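Local coordinates for outer surface protein (PDB 5IZT) that is of unknown function but, as a Borrelia outer surface protein of the PFam54_60 family related to BbCRASP-1, probably acts at the interface between spirochaete and host, at residues A[202-207]-A[251-256]; A[212-217]-A[237-242]; A[347-352]-A[378-383]; A[351-356]-A[371-376]. One frame throughout, in Å; residues are numbered along the deposited sequence.

How the interactions relate
All four contacts lie in one mostly helical fold. Interaction 2 is nested, along the chain, inside the loop closed by interaction 1; their centres are about 14 Å apart and they touch where Phe252 packs on Met213. Interactions 3 and 4 are successive levels of one antiparallel helix pair, 322-359 with 366-395. Their centres are about 8 Å apart, they share Asp351 and Gly352, and a probable hydrogen bond runs from Leu378 N to Ile373 O. Interaction 1 reaches both, Leu255 packing near Ser347 and Met256 against Ile354. Interaction 2 does not touch interactions 3 and 4; its nearest atoms are about 11 and 10 Å away. No ligand or active site is known here.

Interaction 1: A[202-207]-A[251-256]; sequences FGFRET and KFYALM
Phe204 hangs from the loop after helix 179-197 and presses its CE2-CZ edge against the ring of Tyr253, which rises from the last turn of helix 243-255. This is the tight part, packed around the buried tyrosine: Phe204 CE2 comes to 3.5 Å from Tyr253 CD2, while CZ of Phe204 sits over one face of the tyrosine ring, displaced toward the rim. The two planes meet at 54°, an oblique pairing with centroids 5.2 Å apart. With CG of Phe204 anti to the backbone N (chi1 169°), the ring reaches across to Tyr253.

Two residues on, the partly exposed Glu206 end is polar instead. Glu206 extends across the end of the tyrosine, and Tyr253 OH donates a 2.7 Å bond to Glu206 OE2, which accepts on its anti lone pair. The carboxylate stands nearly perpendicular to the ring (87°). Its main ionic partner is Arg249, one helical turn before Tyr253, which also binds OE2, so hydroxyl and guanidinium fix the same oxygen.

Helix 260-274 lies close by, with Ile263 touching both aromatic rings; Phe211 meets Tyr253 edge-to-face from the same long loop, and Phe258 packs on Tyr253 from the turn that follows helix 243-255.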
loop_
_atom_site.group_PDB
_atom_site.type_symbol
_atom_site.label_atom_id
_atom_site.label_comp_id
_atom_site.label_asym_id
_atom_site.label_seq_id
_atom_site.Cartn_x
_atom_site.Cartn_y
_atom_site.Cartn_z
ATOM N N PHE A 202 6.142 10.983 12.176
ATOM C CA PHE A 202 6.685 12.249 11.690
ATOM C C PHE A 202 5.866 13.467 12.113
ATOM O O PHE A 202 6.133 14.568 11.618
ATOM C CB PHE A 202 6.785 12.262 10.155
ATOM C CG PHE A 202 7.519 11.091 9.557
ATOM C CD1 PHE A 202 7.161 10.619 8.300
ATOM C CD2 PHE A 202 8.577 10.479 10.220
ATOM C CE1 PHE A 202 7.824 9.545 7.729
ATOM C CE2 PHE A 202 9.249 9.403 9.654
ATOM C CZ PHE A 202 8.873 8.937 8.407
ATOM N N GLY A 203 4.871 13.314 12.985
ATOM C CA GLY A 203 3.977 14.434 13.254
ATOM C C GLY A 203 3.179 14.864 12.042
ATOM O O GLY A 203 2.653 15.981 11.995
ATOM N N PHE A 204 3.074 13.990 11.050
ATOM C CA PHE A 204 2.259 14.265 9.878
ATOM C C PHE A 204 0.819 14.493 10.311
ATOM O O PHE A 204 0.307 13.791 11.186
ATOM C CB PHE A 204 2.380 13.081 8.923
ATOM C CG PHE A 204 1.400 13.076 7.790
ATOM C CD1 PHE A 204 1.758 13.581 6.553
ATOM C CD2 PHE A 204 0.148 12.511 7.945
ATOM C CE1 PHE A 204 0.864 13.550 5.497
ATOM C CE2 PHE A 204 -0.744 12.467 6.899
ATOM C CZ PHE A 204 -0.389 12.992 5.673
ATOM N N ARG A 205 0.155 15.467 9.685
ATOM C CA ARG A 205 -1.250 15.713 9.971
ATOM C C ARG A 205 -2.020 15.970 8.682
ATOM O O ARG A 205 -1.515 16.607 7.754
ATOM C CB ARG A 205 -1.433 16.896 10.930
ATOM C CG ARG A 205 -2.629 16.718 11.852
ATOM C CD ARG A 205 -2.795 17.894 12.792
ATOM N NE ARG A 205 -3.828 17.659 13.802
ATOM C CZ ARG A 205 -5.115 17.966 13.651
ATOM N NH1 ARG A 205 -5.544 18.525 12.527
ATOM N NH2 ARG A 205 -5.975 17.715 14.632
ATOM N N GLU A 206 -3.233 15.432 8.629
ATOM C CA GLU A 206 -4.107 15.578 7.467
ATOM C C GLU A 206 -4.702 16.990 7.401
ATOM O O GLU A 206 -5.205 17.510 8.400
ATOM C CB GLU A 206 -5.203 14.520 7.570
ATOM C CG GLU A 206 -6.379 14.646 6.660
ATOM C CD GLU A 206 -7.360 13.505 6.871
ATOM O OE1 GLU A 206 -8.185 13.573 7.812
ATOM O OE2 GLU A 206 -7.326 12.549 6.090
ATOM N N THR A 207 -4.654 17.608 6.219
ATOM C CA THR A 207 -5.259 18.919 6.035
ATOM C C THR A 207 -6.779 18.819 5.993
ATOM O O THR A 207 -7.355 17.749 5.791
ATOM C CB THR A 207 -4.759 19.576 4.755
ATOM O OG1 THR A 207 -5.036 18.711 3.652
ATOM C CG2 THR A 207 -3.257 19.825 4.840
ATOM N N LYS A 251 -4.112 4.872 5.674
ATOM C CA LYS A 251 -3.414 3.815 4.939
ATOM C C LYS A 251 -2.873 4.343 3.616
ATOM O O LYS A 251 -1.794 3.930 3.178
ATOM C CB LYS A 251 -4.339 2.625 4.695
ATOM C CG LYS A 251 -4.974 2.100 5.987
ATOM C CD LYS A 251 -4.487 0.757 6.360
ATOM C CE LYS A 251 -5.114 0.313 7.687
ATOM N NZ LYS A 251 -4.143 0.462 8.804
ATOM N N PHE A 252 -3.626 5.220 2.935
ATOM C CA PHE A 252 -3.088 5.828 1.719
ATOM C C PHE A 252 -1.896 6.721 2.041
ATOM O O PHE A 252 -0.900 6.729 1.304
ATOM C CB PHE A 252 -4.148 6.644 0.968
ATOM C CG PHE A 252 -3.620 7.231 -0.305
ATOM C CD1 PHE A 252 -3.388 6.409 -1.418
ATOM C CD2 PHE A 252 -3.290 8.581 -0.383
ATOM C CE1 PHE A 252 -2.862 6.935 -2.595
ATOM C CE2 PHE A 252 -2.747 9.126 -1.569
ATOM C CZ PHE A 252 -2.547 8.299 -2.676
ATOM N N TYR A 253 -1.979 7.489 3.122
ATOM C CA TYR A 253 -0.831 8.319 3.515
ATOM C C TYR A 253 0.378 7.457 3.838
ATOM O O TYR A 253 1.522 7.825 3.523
ATOM C CB TYR A 253 -1.195 9.197 4.713
ATOM C CG TYR A 253 -2.423 10.059 4.487
ATOM C CD1 TYR A 253 -2.767 10.486 3.208
ATOM C CD2 TYR A 253 -3.260 10.415 5.551
ATOM C CE1 TYR A 253 -3.914 11.255 2.986
ATOM C CE2 TYR A 253 -4.421 11.200 5.332
ATOM C CZ TYR A 253 -4.730 11.614 4.059
ATOM O OH TYR A 253 -5.863 12.391 3.838
ATOM N N ALA A 254 0.146 6.305 4.480
ATOM C CA ALA A 254 1.235 5.390 4.807
ATOM C C ALA A 254 1.859 4.787 3.553
ATOM O O ALA A 254 3.076 4.571 3.503
ATOM C CB ALA A 254 0.729 4.282 5.725
ATOM N N LEU A 255 1.035 4.492 2.545
ATOM C CA LEU A 255 1.541 3.987 1.274
ATOM C C LEU A 255 2.504 4.977 0.627
ATOM O O LEU A 255 3.494 4.575 -0.008
ATOM C CB LEU A 255 0.361 3.703 0.338
ATOM C CG LEU A 255 0.691 3.331 -1.101
ATOM C CD1 LEU A 255 1.491 2.020 -1.169
ATOM C CD2 LEU A 255 -0.625 3.243 -1.890
ATOM N N MET A 256 2.220 6.273 0.776
ATOM C CA MET A 256 3.051 7.366 0.284
ATOM C C MET A 256 4.108 7.799 1.292
ATOM O O MET A 256 4.676 8.894 1.155
ATOM C CB MET A 256 2.159 8.557 -0.090
ATOM C CG MET A 256 1.045 8.139 -1.003
ATOM S SD MET A 256 1.761 7.800 -2.618
ATOM C CE MET A 256 1.813 9.476 -3.242
#

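Interaction 2: A[212-217]-A[237-242]; sequences KMKDSA and QLNSNT
Asn239 is presented to the backbone oxygen of Lys214 by a turn whose Gln237 carbonyl oxygen is gripped by two groups of Ser240, OG at 2.6 Å and the backbone N. Between the two turns the contact rests on one bond: Asn239 ND2 donates to Lys214 O at 3.0 Å, with an N-H...O angle of 157°. The acceptor lies close to the plane of the asparagine amide, and the donor is tilted a little from the carbonyl plane. Asn239 takes the crowded position, CG between its backbone N and carbonyl carbon (chi1 70°), and this brings CB as well as the amide up against Lys214 O, with CB only 3.4 Å from it.

Two type I beta turns of the long loop between helices 179-197 and 243-255 meet here, Met213 to Ser216 and Gln237 to Ser240, with the Asn239 side chain of the second docking on a carbonyl of the first. Ser216 OG donates to Lys212 O, just before its turn, at 2.8 Å and on a lone pair in the carbonyl plane, whereas the Ser240 OG bond to Gln237 O lies within its own turn. The Lys214 side chain bends away to form a 3.1 Å salt bridge between its NZ and Asp215 OD1 at the surface.

Beyond the second turn, Thr242 is the N-cap of helix 243-255, its OG1 capping Ala245 N and also donating to Ser240 OG. Arg249 from that helix reaches back to bind the carbonyl oxygens of Leu238 and Ser240, and Gln210 NE2 donates to Asn239 O.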
loop_
_atom_site.group_PDB
_atom_site.type_symbol
_atom_site.label_atom_id
_atom_site.label_comp_id
_atom_site.label_asym_id
_atom_site.label_seq_id
_atom_site.Cartn_x
_atom_site.Cartn_y
_atom_site.Cartn_z
ATOM N N LYS A 212 -6.852 17.763 -1.122
ATOM C CA LYS A 212 -7.721 17.954 -2.285
ATOM C C LYS A 212 -8.504 16.695 -2.631
ATOM O O LYS A 212 -9.139 16.638 -3.699
ATOM C CB LYS A 212 -6.947 18.429 -3.528
ATOM C CG LYS A 212 -6.016 19.628 -3.261
ATOM C CD LYS A 212 -6.752 20.943 -3.204
ATOM C CE LYS A 212 -5.797 22.088 -2.826
ATOM N NZ LYS A 212 -5.262 21.958 -1.429
ATOM N N MET A 213 -8.484 15.679 -1.770
ATOM C CA MET A 213 -9.237 14.463 -2.031
ATOM C C MET A 213 -10.524 14.356 -1.214
ATOM O O MET A 213 -11.340 13.462 -1.495
ATOM C CB MET A 213 -8.340 13.244 -1.794
ATOM C CG MET A 213 -7.259 13.161 -2.902
ATOM S SD MET A 213 -6.137 11.764 -2.746
ATOM C CE MET A 213 -5.145 12.364 -1.352
ATOM N N LYS A 214 -10.758 15.262 -0.253
ATOM C CA LYS A 214 -12.046 15.265 0.450
ATOM C C LYS A 214 -13.197 15.407 -0.533
ATOM O O LYS A 214 -14.224 14.732 -0.406
ATOM C CB LYS A 214 -12.120 16.405 1.466
ATOM C CG LYS A 214 -13.473 16.445 2.232
ATOM C CD LYS A 214 -13.483 17.511 3.329
ATOM C CE LYS A 214 -13.718 18.928 2.783
ATOM N NZ LYS A 214 -15.106 19.141 2.254
ATOM N N ASP A 215 -13.037 16.282 -1.523
ATOM C CA ASP A 215 -14.056 16.525 -2.531
ATOM C C ASP A 215 -13.729 15.867 -3.862
ATOM O O ASP A 215 -14.290 16.266 -4.887
ATOM C CB ASP A 215 -14.278 18.027 -2.734
ATOM C CG ASP A 215 -14.780 18.721 -1.487
ATOM O OD1 ASP A 215 -15.446 18.063 -0.665
ATOM O OD2 ASP A 215 -14.551 19.939 -1.350
ATOM N N SER A 216 -12.827 14.874 -3.873
ATOM C CA SER A 216 -12.568 14.124 -5.097
ATOM C C SER A 216 -12.390 12.640 -4.796
ATOM O O SER A 216 -13.391 11.936 -4.645
ATOM C CB SER A 216 -11.367 14.702 -5.878
ATOM O OG SER A 216 -10.115 14.532 -5.245
ATOM N N ALA A 217 -11.149 12.143 -4.704
ATOM C CA ALA A 217 -10.936 10.696 -4.651
ATOM C C ALA A 217 -11.622 10.047 -3.447
ATOM O O ALA A 217 -12.202 8.963 -3.559
ATOM C CB ALA A 217 -9.439 10.383 -4.645
ATOM N N GLN A 237 -18.590 6.890 4.209
ATOM C CA GLN A 237 -17.842 7.396 3.070
ATOM C C GLN A 237 -16.387 7.634 3.467
ATOM O O GLN A 237 -16.084 7.996 4.610
ATOM C CB GLN A 237 -18.491 8.688 2.569
ATOM C CG GLN A 237 -18.335 8.960 1.080
ATOM C CD GLN A 237 -19.303 10.026 0.601
ATOM O OE1 GLN A 237 -20.058 10.586 1.393
ATOM N NE2 GLN A 237 -19.290 10.306 -0.697
ATOM N N LEU A 238 -15.471 7.438 2.510
ATOM C CA LEU A 238 -14.046 7.512 2.849
ATOM C C LEU A 238 -13.599 8.938 3.174
ATOM O O LEU A 238 -12.585 9.119 3.856
ATOM C CB LEU A 238 -13.199 6.927 1.701
ATOM C CG LEU A 238 -11.678 6.862 1.841
ATOM C CD1 LEU A 238 -11.296 6.176 3.165
ATOM C CD2 LEU A 238 -11.054 6.139 0.639
ATOM N N ASN A 239 -14.352 9.953 2.746
ATOM C CA ASN A 239 -14.027 11.336 3.076
ATOM C C ASN A 239 -14.707 11.814 4.353
ATOM O O ASN A 239 -14.661 13.015 4.652
ATOM C CB ASN A 239 -14.430 12.272 1.923
ATOM C CG ASN A 239 -15.940 12.386 1.782
ATOM O OD1 ASN A 239 -16.676 11.554 2.299
ATOM N ND2 ASN A 239 -16.407 13.429 1.103
ATOM N N SER A 240 -15.331 10.915 5.110
ATOM C CA SER A 240 -16.184 11.351 6.199
ATOM C C SER A 240 -15.368 11.660 7.454
ATOM O O SER A 240 -14.227 11.216 7.631
ATOM C CB SER A 240 -17.254 10.294 6.511
ATOM O OG SER A 240 -16.637 9.079 6.911
ATOM N N ASN A 241 -15.987 12.438 8.337
ATOM C CA ASN A 241 -15.411 12.753 9.641
ATOM C C ASN A 241 -15.825 11.672 10.638
ATOM O O ASN A 241 -16.618 11.885 11.553
ATOM C CB ASN A 241 -15.856 14.137 10.097
ATOM C CG ASN A 241 -15.208 14.550 11.400
ATOM O OD1 ASN A 241 -14.168 14.013 11.785
ATOM N ND2 ASN A 241 -15.818 15.512 12.088
ATOM N N THR A 242 -15.279 10.484 10.423
ATOM C CA THR A 242 -15.465 9.343 11.303
ATOM C C THR A 242 -14.114 8.699 11.548
ATOM O O THR A 242 -13.229 8.756 10.685
ATOM C CB THR A 242 -16.417 8.298 10.699
ATOM O OG1 THR A 242 -15.851 7.800 9.480
ATOM C CG2 THR A 242 -17.780 8.901 10.395
#

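Interaction 3: A[347-352]-A[378-383]; sequences SRQADG and LDNMQN
Segments 347-352 and 378-383 run antiparallel at 157°, their axes 9.5 Å apart at the closest, and the backbones come nearest at Gln349 and Met381. Gln349 carries most of the contact and works at two levels. Its CB packs against CG of Met381 at 3.7 Å, while the end of the chain, bent at chi2, crosses Asn380 at about a right angle. There Asn380 CB comes to 3.4 Å from Gln349 CD, and Asn380 ND2 donates a 3.1 Å hydrogen bond to Gln349 OE1. The N-H...O angle is a fair 154°, but the donor stands well above the carbonyl plane of the glutamine and so misses the oxygen's lone pairs; the two amide planes are turned 63° apart.

Deeper in, Met381 lays its methyl against Ala350, the residue next to Gln349. CE lies 3.5 Å from Ala350 N and 3.9 Å from Ala350 CB, tucking the thioether end along the opposite backbone. Segment 347-352 includes the end of a predicted coiled coil. The contact joins helices 322-359 and 366-395, and helix 280-316 meets them at Met381, which Leu286 and Ser289 touch too, so the methionine is packed into a three-helix junction.

Because its donor lies off the lone pairs of OE1, the bond between the helices is probably a modest supplement to the apolar packing. The polar end of Gln349 is anchored mainly by Glu345, one turn earlier, which accepts from its NE2; that bond fixes the flip of the amide and leaves OE1 as the atom that faces Asn380 ND2.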
loop_
_atom_site.group_PDB
_atom_site.type_symbol
_atom_site.label_atom_id
_atom_site.label_comp_id
_atom_site.label_asym_id
_atom_site.label_seq_id
_atom_site.Cartn_x
_atom_site.Cartn_y
_atom_site.Cartn_z
ATOM N N SER A 347 4.393 2.541 -5.559
ATOM C CA SER A 347 4.914 3.865 -5.246
ATOM C C SER A 347 5.730 4.424 -6.407
ATOM O O SER A 347 5.669 5.626 -6.692
ATOM C CB SER A 347 5.762 3.783 -3.968
ATOM O OG SER A 347 5.919 5.056 -3.365
ATOM N N ARG A 348 6.483 3.559 -7.100
ATOM C CA ARG A 348 7.253 4.001 -8.259
ATOM C C ARG A 348 6.340 4.500 -9.373
ATOM O O ARG A 348 6.646 5.496 -10.042
ATOM C CB ARG A 348 8.140 2.858 -8.760
ATOM C CG ARG A 348 8.977 3.209 -9.981
ATOM C CD ARG A 348 9.930 2.073 -10.367
ATOM N NE ARG A 348 9.296 1.094 -11.249
ATOM C CZ ARG A 348 9.398 1.107 -12.573
ATOM N NH1 ARG A 348 10.112 2.051 -13.177
ATOM N NH2 ARG A 348 8.788 0.176 -13.295
ATOM N N GLN A 349 5.216 3.814 -9.596
ATOM C CA GLN A 349 4.246 4.299 -10.576
ATOM C C GLN A 349 3.641 5.632 -10.146
ATOM O O GLN A 349 3.470 6.534 -10.974
ATOM C CB GLN A 349 3.146 3.257 -10.788
ATOM C CG GLN A 349 3.681 1.891 -11.265
ATOM C CD GLN A 349 4.245 1.954 -12.676
ATOM O OE1 GLN A 349 3.703 2.644 -13.537
ATOM N NE2 GLN A 349 5.325 1.219 -12.924
ATOM N N ALA A 350 3.284 5.768 -8.863
ATOM C CA ALA A 350 2.747 7.043 -8.389
ATOM C C ALA A 350 3.764 8.163 -8.552
ATOM O O ALA A 350 3.396 9.284 -8.927
ATOM C CB ALA A 350 2.287 6.933 -6.934
ATOM N N ASP A 351 5.042 7.883 -8.269
ATOM C CA ASP A 351 6.096 8.880 -8.452
ATOM C C ASP A 351 6.180 9.349 -9.899
ATOM O O ASP A 351 6.328 10.550 -10.168
ATOM C CB ASP A 351 7.444 8.306 -8.031
ATOM C CG ASP A 351 7.643 8.319 -6.536
ATOM O OD1 ASP A 351 6.876 9.006 -5.833
ATOM O OD2 ASP A 351 8.557 7.617 -6.065
ATOM N N GLY A 352 6.131 8.413 -10.845
ATOM C CA GLY A 352 6.204 8.813 -12.238
ATOM C C GLY A 352 4.971 9.584 -12.660
ATOM O O GLY A 352 5.068 10.578 -13.390
ATOM N N LEU A 378 -2.236 2.664 -14.923
ATOM C CA LEU A 378 -3.283 1.967 -14.167
ATOM C C LEU A 378 -3.002 0.471 -14.056
ATOM O O LEU A 378 -3.118 -0.117 -12.974
ATOM C CB LEU A 378 -4.651 2.215 -14.812
ATOM C CG LEU A 378 -5.841 1.495 -14.170
ATOM C CD1 LEU A 378 -6.018 1.866 -12.678
ATOM C CD2 LEU A 378 -7.115 1.772 -14.968
ATOM N N ASP A 379 -2.659 -0.174 -15.172
ATOM C CA ASP A 379 -2.429 -1.617 -15.138
ATOM C C ASP A 379 -1.244 -1.972 -14.254
ATOM O O ASP A 379 -1.281 -2.975 -13.527
ATOM C CB ASP A 379 -2.227 -2.146 -16.560
ATOM C CG ASP A 379 -3.514 -2.163 -17.361
ATOM O OD1 ASP A 379 -4.513 -2.760 -16.887
ATOM O OD2 ASP A 379 -3.547 -1.519 -18.432
ATOM N N ASN A 380 -0.176 -1.174 -14.310
ATOM C CA ASN A 380 0.974 -1.425 -13.445
ATOM C C ASN A 380 0.590 -1.321 -11.973
ATOM O O ASN A 380 1.061 -2.106 -11.140
ATOM C CB ASN A 380 2.094 -0.435 -13.756
ATOM C CG ASN A 380 2.742 -0.660 -15.103
ATOM O OD1 ASN A 380 2.763 -1.770 -15.650
ATOM N ND2 ASN A 380 3.292 0.415 -15.650
ATOM N N MET A 381 -0.239 -0.336 -11.619
ATOM C CA MET A 381 -0.653 -0.194 -10.223
ATOM C C MET A 381 -1.554 -1.343 -9.779
ATOM O O MET A 381 -1.383 -1.887 -8.682
ATOM C CB MET A 381 -1.360 1.144 -10.030
ATOM C CG MET A 381 -0.406 2.327 -10.158
ATOM S SD MET A 381 -1.276 3.926 -10.176
ATOM C CE MET A 381 -0.049 4.974 -9.375
ATOM N N GLN A 382 -2.509 -1.736 -10.627
ATOM C CA GLN A 382 -3.375 -2.861 -10.289
ATOM C C GLN A 382 -2.605 -4.178 -10.255
ATOM O O GLN A 382 -2.879 -5.039 -9.401
ATOM C CB GLN A 382 -4.548 -2.920 -11.271
ATOM C CG GLN A 382 -5.569 -1.781 -11.040
ATOM C CD GLN A 382 -6.719 -1.798 -12.030
ATOM O OE1 GLN A 382 -6.532 -2.096 -13.215
ATOM N NE2 GLN A 382 -7.926 -1.488 -11.546
ATOM N N ASN A 383 -1.602 -4.335 -11.124
ATOM C CA ASN A 383 -0.802 -5.561 -11.108
ATOM C C ASN A 383 0.054 -5.630 -9.847
ATOM O O ASN A 383 0.243 -6.711 -9.265
ATOM C CB ASN A 383 0.072 -5.629 -12.371
ATOM C CG ASN A 383 -0.743 -5.945 -13.629
ATOM O OD1 ASN A 383 -1.834 -6.502 -13.539
ATOM N ND2 ASN A 383 -0.208 -5.603 -14.802
#

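Interaction 4: A[351-356]-A[371-376]; sequences DGLIAN and EYIKKR
Apolar contact comes first: Leu353 and Ile373 meet between the helices, CD1 of the leucine 3.8 Å from Ile373 CG2, the two chains crossing at about a right angle. In Leu353 chi1 (-178°) sets CG anti to the backbone N, and chi2 (153°) then brings CD1 to Ile373. Both residues rest on Ile269 of helix 260-274, so this is the inner, buried edge of the contact.

The polar groups gather on the other edge. Asn356, modelled in two positions, sits across from Arg376, its CG in one of them roughly 3.8 Å from Arg376 NH1. The guanidinium has a partner inside its own helix: the bond from Arg376 NH1 to Tyr372 OH, 2.6 Å long and with the hydroxyl oxygen lying in the guanidinium plane, helps to hold it. The extended arginine chain thus runs to the phenol end, and the arginine and phenol ends lie beside Asn356.

These segments lie toward the loop end of an antiparallel helical hairpin, helices 322-359 and 366-395 joined by a short loop, with axes 11.6 Å apart here at an angle of 152°. Residues 374-376 form a wider pi-type turn in the second helix. Tyr377, which follows, touches Leu353, Asn356 and Tyr372, and Leu363 of the connecting loop packs on Tyr372.

A salt-bridge network lies within segment 371-376, where Glu371 OE2 takes a 2.8 Å salt bridge from Lys375 NZ, and Lys374 NZ approaches OE1 of the same carboxylate at a long 4.0 Å.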
loop_
_atom_site.group_PDB
_atom_site.type_symbol
_atom_site.label_atom_id
_atom_site.label_comp_id
_atom_site.label_asym_id
_atom_site.label_seq_id
_atom_site.Cartn_x
_atom_site.Cartn_y
_atom_site.Cartn_z
ATOM N N ASP A 351 5.042 7.883 -8.269
ATOM C CA ASP A 351 6.096 8.880 -8.452
ATOM C C ASP A 351 6.180 9.349 -9.899
ATOM O O ASP A 351 6.328 10.550 -10.168
ATOM C CB ASP A 351 7.444 8.306 -8.031
ATOM C CG ASP A 351 7.643 8.319 -6.536
ATOM O OD1 ASP A 351 6.876 9.006 -5.833
ATOM O OD2 ASP A 351 8.557 7.617 -6.065
ATOM N N GLY A 352 6.131 8.413 -10.845
ATOM C CA GLY A 352 6.204 8.813 -12.238
ATOM C C GLY A 352 4.971 9.584 -12.660
ATOM O O GLY A 352 5.068 10.578 -13.390
ATOM N N LEU A 353 3.802 9.179 -12.157
ATOM C CA LEU A 353 2.568 9.893 -12.479
ATOM C C LEU A 353 2.618 11.328 -11.957
ATOM O O LEU A 353 2.244 12.273 -12.663
ATOM C CB LEU A 353 1.378 9.123 -11.897
ATOM C CG LEU A 353 -0.091 9.545 -12.066
ATOM C CD1 LEU A 353 -0.979 8.339 -11.982
ATOM C CD2 LEU A 353 -0.527 10.536 -11.021
ATOM N N ILE A 354 3.090 11.505 -10.720
ATOM C CA ILE A 354 3.259 12.844 -10.157
ATOM C C ILE A 354 4.243 13.653 -10.987
ATOM O O ILE A 354 3.957 14.788 -11.390
ATOM C CB ILE A 354 3.719 12.748 -8.687
ATOM C CG1 ILE A 354 2.564 12.267 -7.809
ATOM C CG2 ILE A 354 4.322 14.083 -8.209
ATOM C CD1 ILE A 354 3.014 11.765 -6.454
ATOM N N ALA A 355 5.420 13.082 -11.253
ATOM C CA ALA A 355 6.431 13.794 -12.028
ATOM C C ALA A 355 5.934 14.151 -13.421
ATOM O O ALA A 355 6.296 15.203 -13.957
ATOM C CB ALA A 355 7.705 12.961 -12.129
ATOM N N ASN A 356 5.100 13.302 -14.019
ATOM C CA ASN A 356 4.709 13.544 -15.398
ATOM C C ASN A 356 3.503 14.462 -15.514
ATOM O O ASN A 356 3.511 15.369 -16.352
ATOM C CB ASN A 356 4.453 12.220 -16.118
ATOM C CG ASN A 356 5.738 11.589 -16.638
ATOM O OD1 ASN A 356 6.322 10.722 -15.992
ATOM N ND2 ASN A 356 6.190 12.041 -17.802
ATOM N N GLU A 371 -6.934 9.642 -19.998
ATOM C CA GLU A 371 -6.512 8.664 -20.995
ATOM C C GLU A 371 -5.043 8.305 -20.828
ATOM O O GLU A 371 -4.665 7.129 -20.898
ATOM C CB GLU A 371 -6.772 9.222 -22.399
ATOM C CG GLU A 371 -6.328 8.323 -23.549
ATOM C CD GLU A 371 -7.412 7.365 -24.011
ATOM O OE1 GLU A 371 -8.322 7.055 -23.215
ATOM O OE2 GLU A 371 -7.350 6.921 -25.177
ATOM N N TYR A 372 -4.196 9.314 -20.636
ATOM C CA TYR A 372 -2.760 9.082 -20.471
ATOM C C TYR A 372 -2.481 8.180 -19.275
ATOM O O TYR A 372 -1.712 7.210 -19.372
ATOM C CB TYR A 372 -2.045 10.422 -20.294
ATOM C CG TYR A 372 -0.544 10.303 -20.162
ATOM C CD1 TYR A 372 0.255 10.227 -21.301
ATOM C CD2 TYR A 372 0.073 10.224 -18.921
ATOM C CE1 TYR A 372 1.632 10.111 -21.206
ATOM C CE2 TYR A 372 1.451 10.093 -18.815
ATOM C CZ TYR A 372 2.216 10.042 -19.970
ATOM O OH TYR A 372 3.577 9.918 -19.899
ATOM N N ILE A 373 -3.109 8.480 -18.136
ATOM C CA ILE A 373 -2.899 7.702 -16.916
ATOM C C ILE A 373 -3.423 6.287 -17.085
ATOM O O ILE A 373 -2.785 5.310 -16.674
ATOM C CB ILE A 373 -3.575 8.426 -15.731
ATOM C CG1 ILE A 373 -2.793 9.695 -15.391
ATOM C CG2 ILE A 373 -3.719 7.484 -14.526
ATOM C CD1 ILE A 373 -3.527 10.649 -14.448
ATOM N N LYS A 374 -4.597 6.152 -17.699
ATOM C CA LYS A 374 -5.171 4.830 -17.893
ATOM C C LYS A 374 -4.235 3.929 -18.693
ATOM O O LYS A 374 -4.058 2.756 -18.351
ATOM C CB LYS A 374 -6.536 4.982 -18.574
ATOM C CG LYS A 374 -7.373 3.732 -18.658
ATOM C CD LYS A 374 -8.838 4.091 -18.881
ATOM C CE LYS A 374 -8.966 5.250 -19.868
ATOM N NZ LYS A 374 -10.383 5.648 -20.145
ATOM N N LYS A 375 -3.591 4.463 -19.737
ATOM C CA LYS A 375 -2.738 3.626 -20.576
ATOM C C LYS A 375 -1.310 3.471 -20.039
ATOM O O LYS A 375 -0.633 2.503 -20.404
ATOM C CB LYS A 375 -2.721 4.167 -22.016
ATOM C CG LYS A 375 -4.099 3.982 -22.714
ATOM C CD LYS A 375 -4.170 4.582 -24.091
ATOM C CE LYS A 375 -5.440 4.120 -24.844
ATOM N NZ LYS A 375 -5.631 4.870 -26.110
ATOM N N ARG A 376 -0.826 4.385 -19.196
ATOM C CA ARG A 376 0.564 4.292 -18.748
ATOM C C ARG A 376 0.709 3.673 -17.367
ATOM O O ARG A 376 1.628 2.872 -17.154
ATOM C CB ARG A 376 1.257 5.662 -18.743
ATOM C CG ARG A 376 2.751 5.530 -18.419
ATOM C CD ARG A 376 3.588 6.743 -18.756
ATOM N NE ARG A 376 4.990 6.513 -18.388
ATOM C CZ ARG A 376 5.954 7.423 -18.506
ATOM N NH1 ARG A 376 5.675 8.628 -18.989
ATOM N NH2 ARG A 376 7.196 7.135 -18.142
#